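Local atomic coordinates of transaminase (Bacillus megaterium, PDB entry 5G0A), a protein that probably catalyses amino-group transfer between amines and carbonyl compounds as an S-selective omega-transaminase, using pyridoxal-5'-phosphate as its cofactor. Residues Thr273-Thr278 and Lys298-Ser303; Val62-Lys67 and Cys342-Val347; Glu237-Ala242 and Asp382-Leu387. All coordinates share one frame; numbering follows the deposited sequence.

Contact 1 of 3, residues Thr273-Thr278 and Lys298-Ser303. With PLP (pyridoxal-5'-phosphate), chain K.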
# COMPACT_ATOMS: atom_id res chain seq x y z
N THR B 273 -9.07 -26.36 12.65
CA THR B 273 -10.23 -27.00 13.30
C THR B 273 -10.94 -28.04 12.45
O THR B 273 -11.87 -28.72 12.92
CB THR B 273 -11.28 -25.96 13.75
OG1 THR B 273 -11.66 -25.18 12.61
CG2 THR B 273 -10.70 -25.07 14.86
N GLY B 274 -10.51 -28.17 11.19
CA GLY B 274 -11.17 -29.06 10.25
C GLY B 274 -10.90 -30.54 10.48
O GLY B 274 -9.93 -30.92 11.13
N PHE B 275 -11.78 -31.35 9.91
CA PHE B 275 -11.61 -32.81 9.85
C PHE B 275 -11.50 -33.49 11.20
O PHE B 275 -10.54 -34.20 11.49
CB PHE B 275 -10.51 -33.21 8.83
CG PHE B 275 -10.83 -32.71 7.46
CD1 PHE B 275 -11.78 -33.36 6.69
CD2 PHE B 275 -10.28 -31.50 7.00
CE1 PHE B 275 -12.15 -32.87 5.45
CE2 PHE B 275 -10.65 -30.99 5.76
CZ PHE B 275 -11.56 -31.68 4.97
N GLY B 276 -12.52 -33.24 12.02
CA GLY B 276 -12.72 -34.00 13.26
C GLY B 276 -12.00 -33.47 14.48
O GLY B 276 -12.21 -33.96 15.59
N ARG B 277 -11.13 -32.47 14.27
CA ARG B 277 -10.29 -31.92 15.33
C ARG B 277 -11.08 -31.51 16.58
O ARG B 277 -10.58 -31.63 17.71
CB ARG B 277 -9.48 -30.71 14.77
CG ARG B 277 -8.62 -29.93 15.77
CD ARG B 277 -7.61 -30.80 16.52
NE ARG B 277 -6.74 -31.51 15.57
CZ ARG B 277 -5.85 -32.44 15.91
NH1 ARG B 277 -5.67 -32.76 17.20
NH2 ARG B 277 -5.12 -33.04 14.97
N THR B 278 -12.31 -31.03 16.37
CA THR B 278 -13.13 -30.48 17.46
C THR B 278 -14.30 -31.41 17.80
O THR B 278 -15.22 -31.01 18.54
CB THR B 278 -13.70 -29.07 17.12
OG1 THR B 278 -14.76 -29.19 16.16
CG2 THR B 278 -12.58 -28.14 16.58
N LYS B 298 -3.85 -29.36 6.86
CA LYS B 298 -3.60 -30.18 8.08
C LYS B 298 -4.36 -31.50 8.08
O LYS B 298 -3.94 -32.45 7.40
CB LYS B 298 -3.83 -29.33 9.34
CG LYS B 298 -2.83 -28.18 9.44
CD LYS B 298 -2.94 -27.36 10.73
CE LYS B 298 -1.71 -26.44 10.96
NZ LYS B 298 -2.12 -25.03 10.97
N GLY B 299 -5.51 -31.55 8.77
CA GLY B 299 -6.35 -32.78 8.80
C GLY B 299 -6.98 -33.21 7.49
O GLY B 299 -7.48 -34.34 7.39
N LEU B 300 -6.98 -32.32 6.49
CA LEU B 300 -7.40 -32.67 5.13
C LEU B 300 -6.73 -33.93 4.57
O LEU B 300 -7.38 -34.78 3.94
CB LEU B 300 -7.15 -31.47 4.18
CG LEU B 300 -7.46 -31.71 2.69
CD1 LEU B 300 -8.94 -32.01 2.43
CD2 LEU B 300 -6.95 -30.56 1.80
N SER B 301 -5.43 -34.04 4.83
CA SER B 301 -4.69 -35.26 4.53
C SER B 301 -4.04 -35.90 5.76
O SER B 301 -3.31 -36.89 5.61
CB SER B 301 -3.61 -34.98 3.47
OG SER B 301 -2.60 -34.15 4.02
N SER B 302 -4.29 -35.34 6.96
CA SER B 302 -3.60 -35.69 8.21
C SER B 302 -2.11 -35.67 8.03
O SER B 302 -1.40 -36.52 8.57
CB SER B 302 -4.09 -37.04 8.80
OG SER B 302 -5.47 -36.93 9.12
N SER B 303 -1.65 -34.69 7.23
CA SER B 303 -0.24 -34.47 6.92
C SER B 303 0.45 -35.65 6.23
O SER B 303 1.67 -35.67 6.17
CB SER B 303 0.55 -34.08 8.17
OG SER B 303 -0.10 -32.99 8.84
N1 PLP K . -4.78 -21.21 9.06
C2 PLP K . -4.81 -21.75 10.30
C2A PLP K . -5.99 -21.48 11.21
C3 PLP K . -3.74 -22.68 10.73
O3 PLP K . -3.76 -23.27 11.93
C4 PLP K . -2.63 -22.95 9.81
C4A PLP K . -1.53 -23.93 10.20
C5 PLP K . -2.69 -22.25 8.51
C6 PLP K . -3.75 -21.40 8.21
C5A PLP K . -1.58 -22.37 7.47
O4P PLP K . -1.38 -23.69 7.01
P PLP K . 0.08 -24.05 6.40
O1P PLP K . -0.20 -25.43 5.86
O2P PLP K . 0.46 -23.03 5.35
O3P PLP K . 1.01 -24.04 7.58
O HOH W 1 -7.62 -29.77 9.73

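Contact 2 of 3, residues Val62-Lys67 and Cys342-Val347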
# COMPACT_ATOMS: atom_id res chain seq x y z
N VAL B 62 -1.96 -34.16 12.42
CA VAL B 62 -1.86 -35.56 12.01
C VAL B 62 -3.09 -36.29 12.55
O VAL B 62 -2.99 -37.27 13.33
CB VAL B 62 -0.52 -36.16 12.50
CG1 VAL B 62 -0.24 -37.50 11.83
CG2 VAL B 62 0.65 -35.20 12.23
N ASN B 63 -4.26 -35.80 12.13
CA ASN B 63 -5.57 -36.19 12.71
C ASN B 63 -5.81 -37.71 12.74
O ASN B 63 -6.26 -38.26 13.76
CB ASN B 63 -6.70 -35.48 11.96
CG ASN B 63 -6.60 -33.96 12.07
OD1 ASN B 63 -5.49 -33.40 12.15
ND2 ASN B 63 -7.75 -33.28 12.07
N LEU B 64 -5.50 -38.37 11.64
CA LEU B 64 -5.75 -39.81 11.51
C LEU B 64 -4.80 -40.68 12.34
O LEU B 64 -5.02 -41.90 12.47
CB LEU B 64 -5.65 -40.21 10.04
CG LEU B 64 -6.50 -41.41 9.60
CD1 LEU B 64 -7.97 -41.00 9.46
CD2 LEU B 64 -5.96 -41.91 8.28
N GLY B 65 -3.76 -40.07 12.90
CA GLY B 65 -2.62 -40.81 13.46
C GLY B 65 -1.44 -40.89 12.50
O GLY B 65 -1.59 -40.84 11.28
N GLN B 66 -0.25 -41.04 13.08
CA GLN B 66 0.97 -41.11 12.31
C GLN B 66 1.06 -42.42 11.57
O GLN B 66 0.86 -43.49 12.17
CB GLN B 66 2.18 -41.04 13.25
CG GLN B 66 2.40 -39.67 13.89
CD GLN B 66 3.18 -38.72 13.00
OE1 GLN B 66 3.59 -39.07 11.88
NE2 GLN B 66 3.42 -37.51 13.51
N LYS B 67 1.41 -42.35 10.29
CA LYS B 67 1.76 -43.56 9.50
C LYS B 67 0.64 -44.59 9.54
O LYS B 67 0.82 -45.79 9.87
CB LYS B 67 3.12 -44.14 9.97
CG LYS B 67 3.79 -45.07 8.95
CD LYS B 67 5.11 -45.63 9.49
CE LYS B 67 4.91 -46.74 10.50
NZ LYS B 67 6.07 -46.79 11.45
N CYS B 342 -8.07 -38.64 -0.36
CA CYS B 342 -9.16 -39.61 -0.51
C CYS B 342 -9.08 -40.70 0.54
O CYS B 342 -10.07 -40.98 1.21
CB CYS B 342 -9.16 -40.26 -1.90
SG CYS B 342 -9.72 -39.24 -3.25
N ALA B 343 -7.90 -41.28 0.71
CA ALA B 343 -7.75 -42.38 1.67
C ALA B 343 -7.90 -41.88 3.11
O ALA B 343 -8.53 -42.54 3.93
CB ALA B 343 -6.42 -43.08 1.47
N ASN B 344 -7.34 -40.71 3.42
CA ASN B 344 -7.48 -40.16 4.75
C ASN B 344 -8.96 -39.97 5.12
O ASN B 344 -9.41 -40.38 6.20
CB ASN B 344 -6.74 -38.81 4.81
CG ASN B 344 -6.94 -38.09 6.11
OD1 ASN B 344 -6.52 -38.55 7.16
ND2 ASN B 344 -7.54 -36.90 6.03
N LEU B 345 -9.72 -39.36 4.21
CA LEU B 345 -11.13 -39.09 4.44
C LEU B 345 -11.95 -40.39 4.51
O LEU B 345 -12.90 -40.51 5.29
CB LEU B 345 -11.69 -38.15 3.36
CG LEU B 345 -11.04 -36.75 3.37
CD1 LEU B 345 -11.65 -35.83 2.33
CD2 LEU B 345 -11.12 -36.15 4.77
N GLU B 346 -11.57 -41.36 3.68
CA GLU B 346 -12.30 -42.65 3.65
C GLU B 346 -12.11 -43.38 4.95
O GLU B 346 -13.07 -43.93 5.50
CB GLU B 346 -11.86 -43.50 2.45
CG GLU B 346 -12.51 -43.02 1.16
CD GLU B 346 -11.82 -43.54 -0.07
OE1 GLU B 346 -10.75 -44.16 0.05
OE2 GLU B 346 -12.35 -43.30 -1.17
N VAL B 347 -10.87 -43.38 5.47
CA VAL B 347 -10.58 -44.01 6.77
C VAL B 347 -11.29 -43.30 7.92
O VAL B 347 -11.90 -43.93 8.79
CB VAL B 347 -9.05 -44.09 7.04
CG1 VAL B 347 -8.79 -44.65 8.44
CG2 VAL B 347 -8.35 -44.95 6.00

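Contact 3 of 3, residues Glu237-Ala242 and Asp382-Leu387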
# COMPACT_ATOMS: atom_id res chain seq x y z
N GLU B 237 -11.41 -17.71 12.76
CA GLU B 237 -11.16 -19.10 13.17
C GLU B 237 -12.15 -19.28 14.30
O GLU B 237 -12.26 -18.39 15.16
CB GLU B 237 -9.77 -19.28 13.79
CG GLU B 237 -8.56 -18.85 12.98
CD GLU B 237 -7.30 -18.92 13.83
OE1 GLU B 237 -6.86 -20.05 14.15
OE2 GLU B 237 -6.77 -17.85 14.22
N VAL B 238 -12.87 -20.40 14.35
CA VAL B 238 -13.87 -20.53 15.43
C VAL B 238 -13.19 -20.71 16.77
O VAL B 238 -13.72 -20.33 17.81
CB VAL B 238 -14.91 -21.65 15.21
CG1 VAL B 238 -15.71 -21.43 13.94
CG2 VAL B 238 -14.27 -23.04 15.30
N SER B 239 -12.01 -21.32 16.74
CA SER B 239 -11.17 -21.38 17.90
C SER B 239 -9.82 -20.95 17.39
O SER B 239 -9.27 -21.58 16.48
CB SER B 239 -11.12 -22.81 18.44
OG SER B 239 -10.23 -22.92 19.53
N GLN B 240 -9.29 -19.85 17.94
CA GLN B 240 -7.98 -19.37 17.50
C GLN B 240 -6.95 -20.44 17.85
O GLN B 240 -6.80 -20.79 19.02
CB GLN B 240 -7.65 -18.00 18.11
CG GLN B 240 -8.44 -16.88 17.42
CD GLN B 240 -8.33 -15.54 18.14
OE1 GLN B 240 -8.42 -15.46 19.37
NE2 GLN B 240 -8.18 -14.47 17.36
N GLY B 241 -6.30 -20.98 16.81
CA GLY B 241 -5.42 -22.14 16.94
C GLY B 241 -4.11 -21.77 17.58
O GLY B 241 -3.93 -21.96 18.79
N ALA B 242 -3.20 -21.22 16.79
CA ALA B 242 -1.95 -20.68 17.33
C ALA B 242 -2.24 -19.61 18.40
O ALA B 242 -1.55 -19.54 19.43
CB ALA B 242 -1.08 -20.10 16.22
N ASP B 382 -10.92 -25.13 28.30
CA ASP B 382 -12.03 -25.16 27.39
C ASP B 382 -11.56 -25.88 26.13
O ASP B 382 -10.36 -26.01 25.89
CB ASP B 382 -12.44 -23.72 27.07
CG ASP B 382 -13.87 -23.61 26.57
OD1 ASP B 382 -14.59 -24.62 26.55
OD2 ASP B 382 -14.26 -22.48 26.20
N GLY B 383 -12.51 -26.36 25.34
CA GLY B 383 -12.16 -27.15 24.16
C GLY B 383 -13.23 -28.12 23.78
O GLY B 383 -14.38 -27.99 24.19
N TYR B 384 -12.84 -29.09 22.94
CA TYR B 384 -13.71 -30.10 22.37
C TYR B 384 -12.85 -31.04 21.53
O TYR B 384 -11.76 -30.67 21.10
CB TYR B 384 -14.87 -29.50 21.54
CG TYR B 384 -14.61 -28.21 20.76
CD1 TYR B 384 -13.32 -27.86 20.34
CD2 TYR B 384 -15.67 -27.38 20.41
CE1 TYR B 384 -13.10 -26.68 19.62
CE2 TYR B 384 -15.46 -26.21 19.68
CZ TYR B 384 -14.18 -25.88 19.28
OH TYR B 384 -13.97 -24.72 18.56
N GLY B 385 -13.33 -32.27 21.31
CA GLY B 385 -12.58 -33.24 20.50
C GLY B 385 -11.15 -33.38 20.96
O GLY B 385 -10.89 -33.61 22.14
N LEU B 386 -10.20 -33.23 20.03
CA LEU B 386 -8.78 -33.23 20.38
C LEU B 386 -8.14 -31.83 20.21
O LEU B 386 -7.06 -31.69 19.62
CB LEU B 386 -8.03 -34.27 19.53
CG LEU B 386 -8.07 -35.74 19.98
CD1 LEU B 386 -7.45 -35.94 21.36
CD2 LEU B 386 -9.48 -36.32 19.91
N LEU B 387 -8.80 -30.81 20.75
CA LEU B 387 -8.24 -29.46 20.74
C LEU B 387 -8.62 -28.77 22.06
O LEU B 387 -9.79 -28.42 22.27
CB LEU B 387 -8.78 -28.67 19.54
CG LEU B 387 -8.18 -27.26 19.31
CD1 LEU B 387 -6.68 -27.31 19.03
CD2 LEU B 387 -8.92 -26.56 18.19

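Contact 1 of 3, residues Thr273-Thr278 and Lys298-Ser303
F275, in the loop after strand 265-269, lays its ring against L300, which follows the cofactor lysine K298 in the loop after strand 293-296; by family this is a class-III aminotransferase of fold type I. Those two strands are parallel neighbours in the central sheet.

The apolar contact comes first. L300 CA sits over one face of the F275 ring, 4.0 Å from its centroid, a CH-pi contact. The two side chains run side by side in the same direction, and F275 CZ meets L300 CD1 at 3.7 Å. F275 gets there because CG stands opposite its own carbonyl carbon (chi1 -58°). Near the base of the ring, F275 CB is in van der Waals contact with G299 O at 3.5 Å; a CB on G299 would sit tightly against G274 O and F275 CB. An alanine in place of F275 would remove the ring, and L300 would probably lose the face under its CA and the partner of its CD1, leaving a gap toward L345 and M348 of helix 335-350.

The polar link is indirect. One water accepts from G299 N at 2.9 Å and lies at the same distance from G274 O, to which it can donate, bridging the two backbones.

The covalent link belongs to the neighbouring K298. Its chain is extended until a bend at chi4 (118°), where NZ joins C4A of pyridoxal-5'-phosphate at 1.5 Å.

Contact 2 of 3, residues Val62-Lys67 and Cys342-Val347
L64 pushes its side chain from a loop onto helix 335-350, where N344 and V347 receive it. A type I turn presents it: V62 to G65 is closed by G65 N bonding to V62 O at 2.9 Å, and L64 occupies the third position with its side chain directed at the helix.

L64 CG lies roughly opposite the backbone N (chi1 -151°), well short of fully anti, and this brings both methyls to the helix. CD1 reaches 3.6 Å from the backbone O of N344 and 3.9 Å from V347 CG1. CD2 lies equally close to that valine methyl. The L64 and V347 side chains cross at about a right angle, with V347 CG1 standing anti to its own backbone N and offered to both branches of the fork.

N344 behaves differently. Its side chain leaves the helix alongside L64 but in the opposite sense, and an anti first torsion (174°) brings the amide end nearer the loop. OD1 therefore lies 3.4 Å from L64 CB, a van der Waals contact. The polar bonds of that amide lie elsewhere: OD1 is hydrogen-bonded to S302 OG and ND2 to G299 O, so the buried group is satisfied at both ends. S302 OG also bonds to L64 N and so ties the turn to the same asparagine.

F353 touches both L64 and V347, extending the apolar cluster toward helix 353-374. The whole is a type I beta turn packed through a leucine on helix 335-350, which also bonds through N344 to the segment following the cofactor lysine, in the fold-type I architecture of a class-III aminotransferase.

Contact 3 of 3, residues Glu237-Ala242 and Asp382-Leu387
Y384 brings its phenol end up to V238 and S239, and the meeting is one of van der Waals contacts. OH lies 3.4 Å from S239 CB, which sits at the edge of the ring and near its plane. V238 CG2 comes within 3.7 Å of the same oxygen, its side chain crossing the tyrosine at about a right angle. The ring is sent this way by an unusual first torsion: at 34°, CG falls between the backbone N and the carbonyl carbon, off the staggered position. The hydroxyl is buried by the contact and has no hydrogen-bonding partner in the model. H286 stacks on the ring. A loose van der Waals approach brings L387 CD2 to 4.1 Å from S239 OG, whose hydrogen bond goes to A245 O, with a weak link to R442.

No hydrogen bond crosses the contact; each side is held by its own bonds, some of them to residues nearby. G241 N bonds to E237 OE1 at 2.9 Å, nearly straight (169°) but arriving from above the carboxylate plane, and this steadies one oxygen of a residue that lines the cofactor pocket. OE2 is held by Y148 N.

Within segment 382-387, Y384 N bonds to L387 O at 3.2 Å and L387 N to Y384 O at 3.0 Å. That reciprocal pair closes a two-residue beta hairpin between strands 378-384 and 387-392, whose turn end, through Y384 and L387, rests against the loop after strand 231-236, at the border of the pyridoxal-5'-phosphate site.

Contact 1 is the middle of the three: its centre lies 9 Å from that of contact 2 and 12 Å from that of contact 3, whereas those two are 20 Å apart and do not touch. Along the chain the segments run 62-67, 237-242, 273-278, 298-303, 342-347, 382-387, so contacts 2 and 3 interlock and contact 1 falls within both. Segments 237-242, 273-278 and 298-303 follow three adjacent parallel strands of the seven-stranded sheet. R277 joins the neighbours, with NH2 beside N63 OD1 (a weak hydrogen bond) and its backbone O bonded to L386 N. Helix 335-350 and the hairpin thus each pack against contact 1, whose segment 298-303 carries the cofactor lysine.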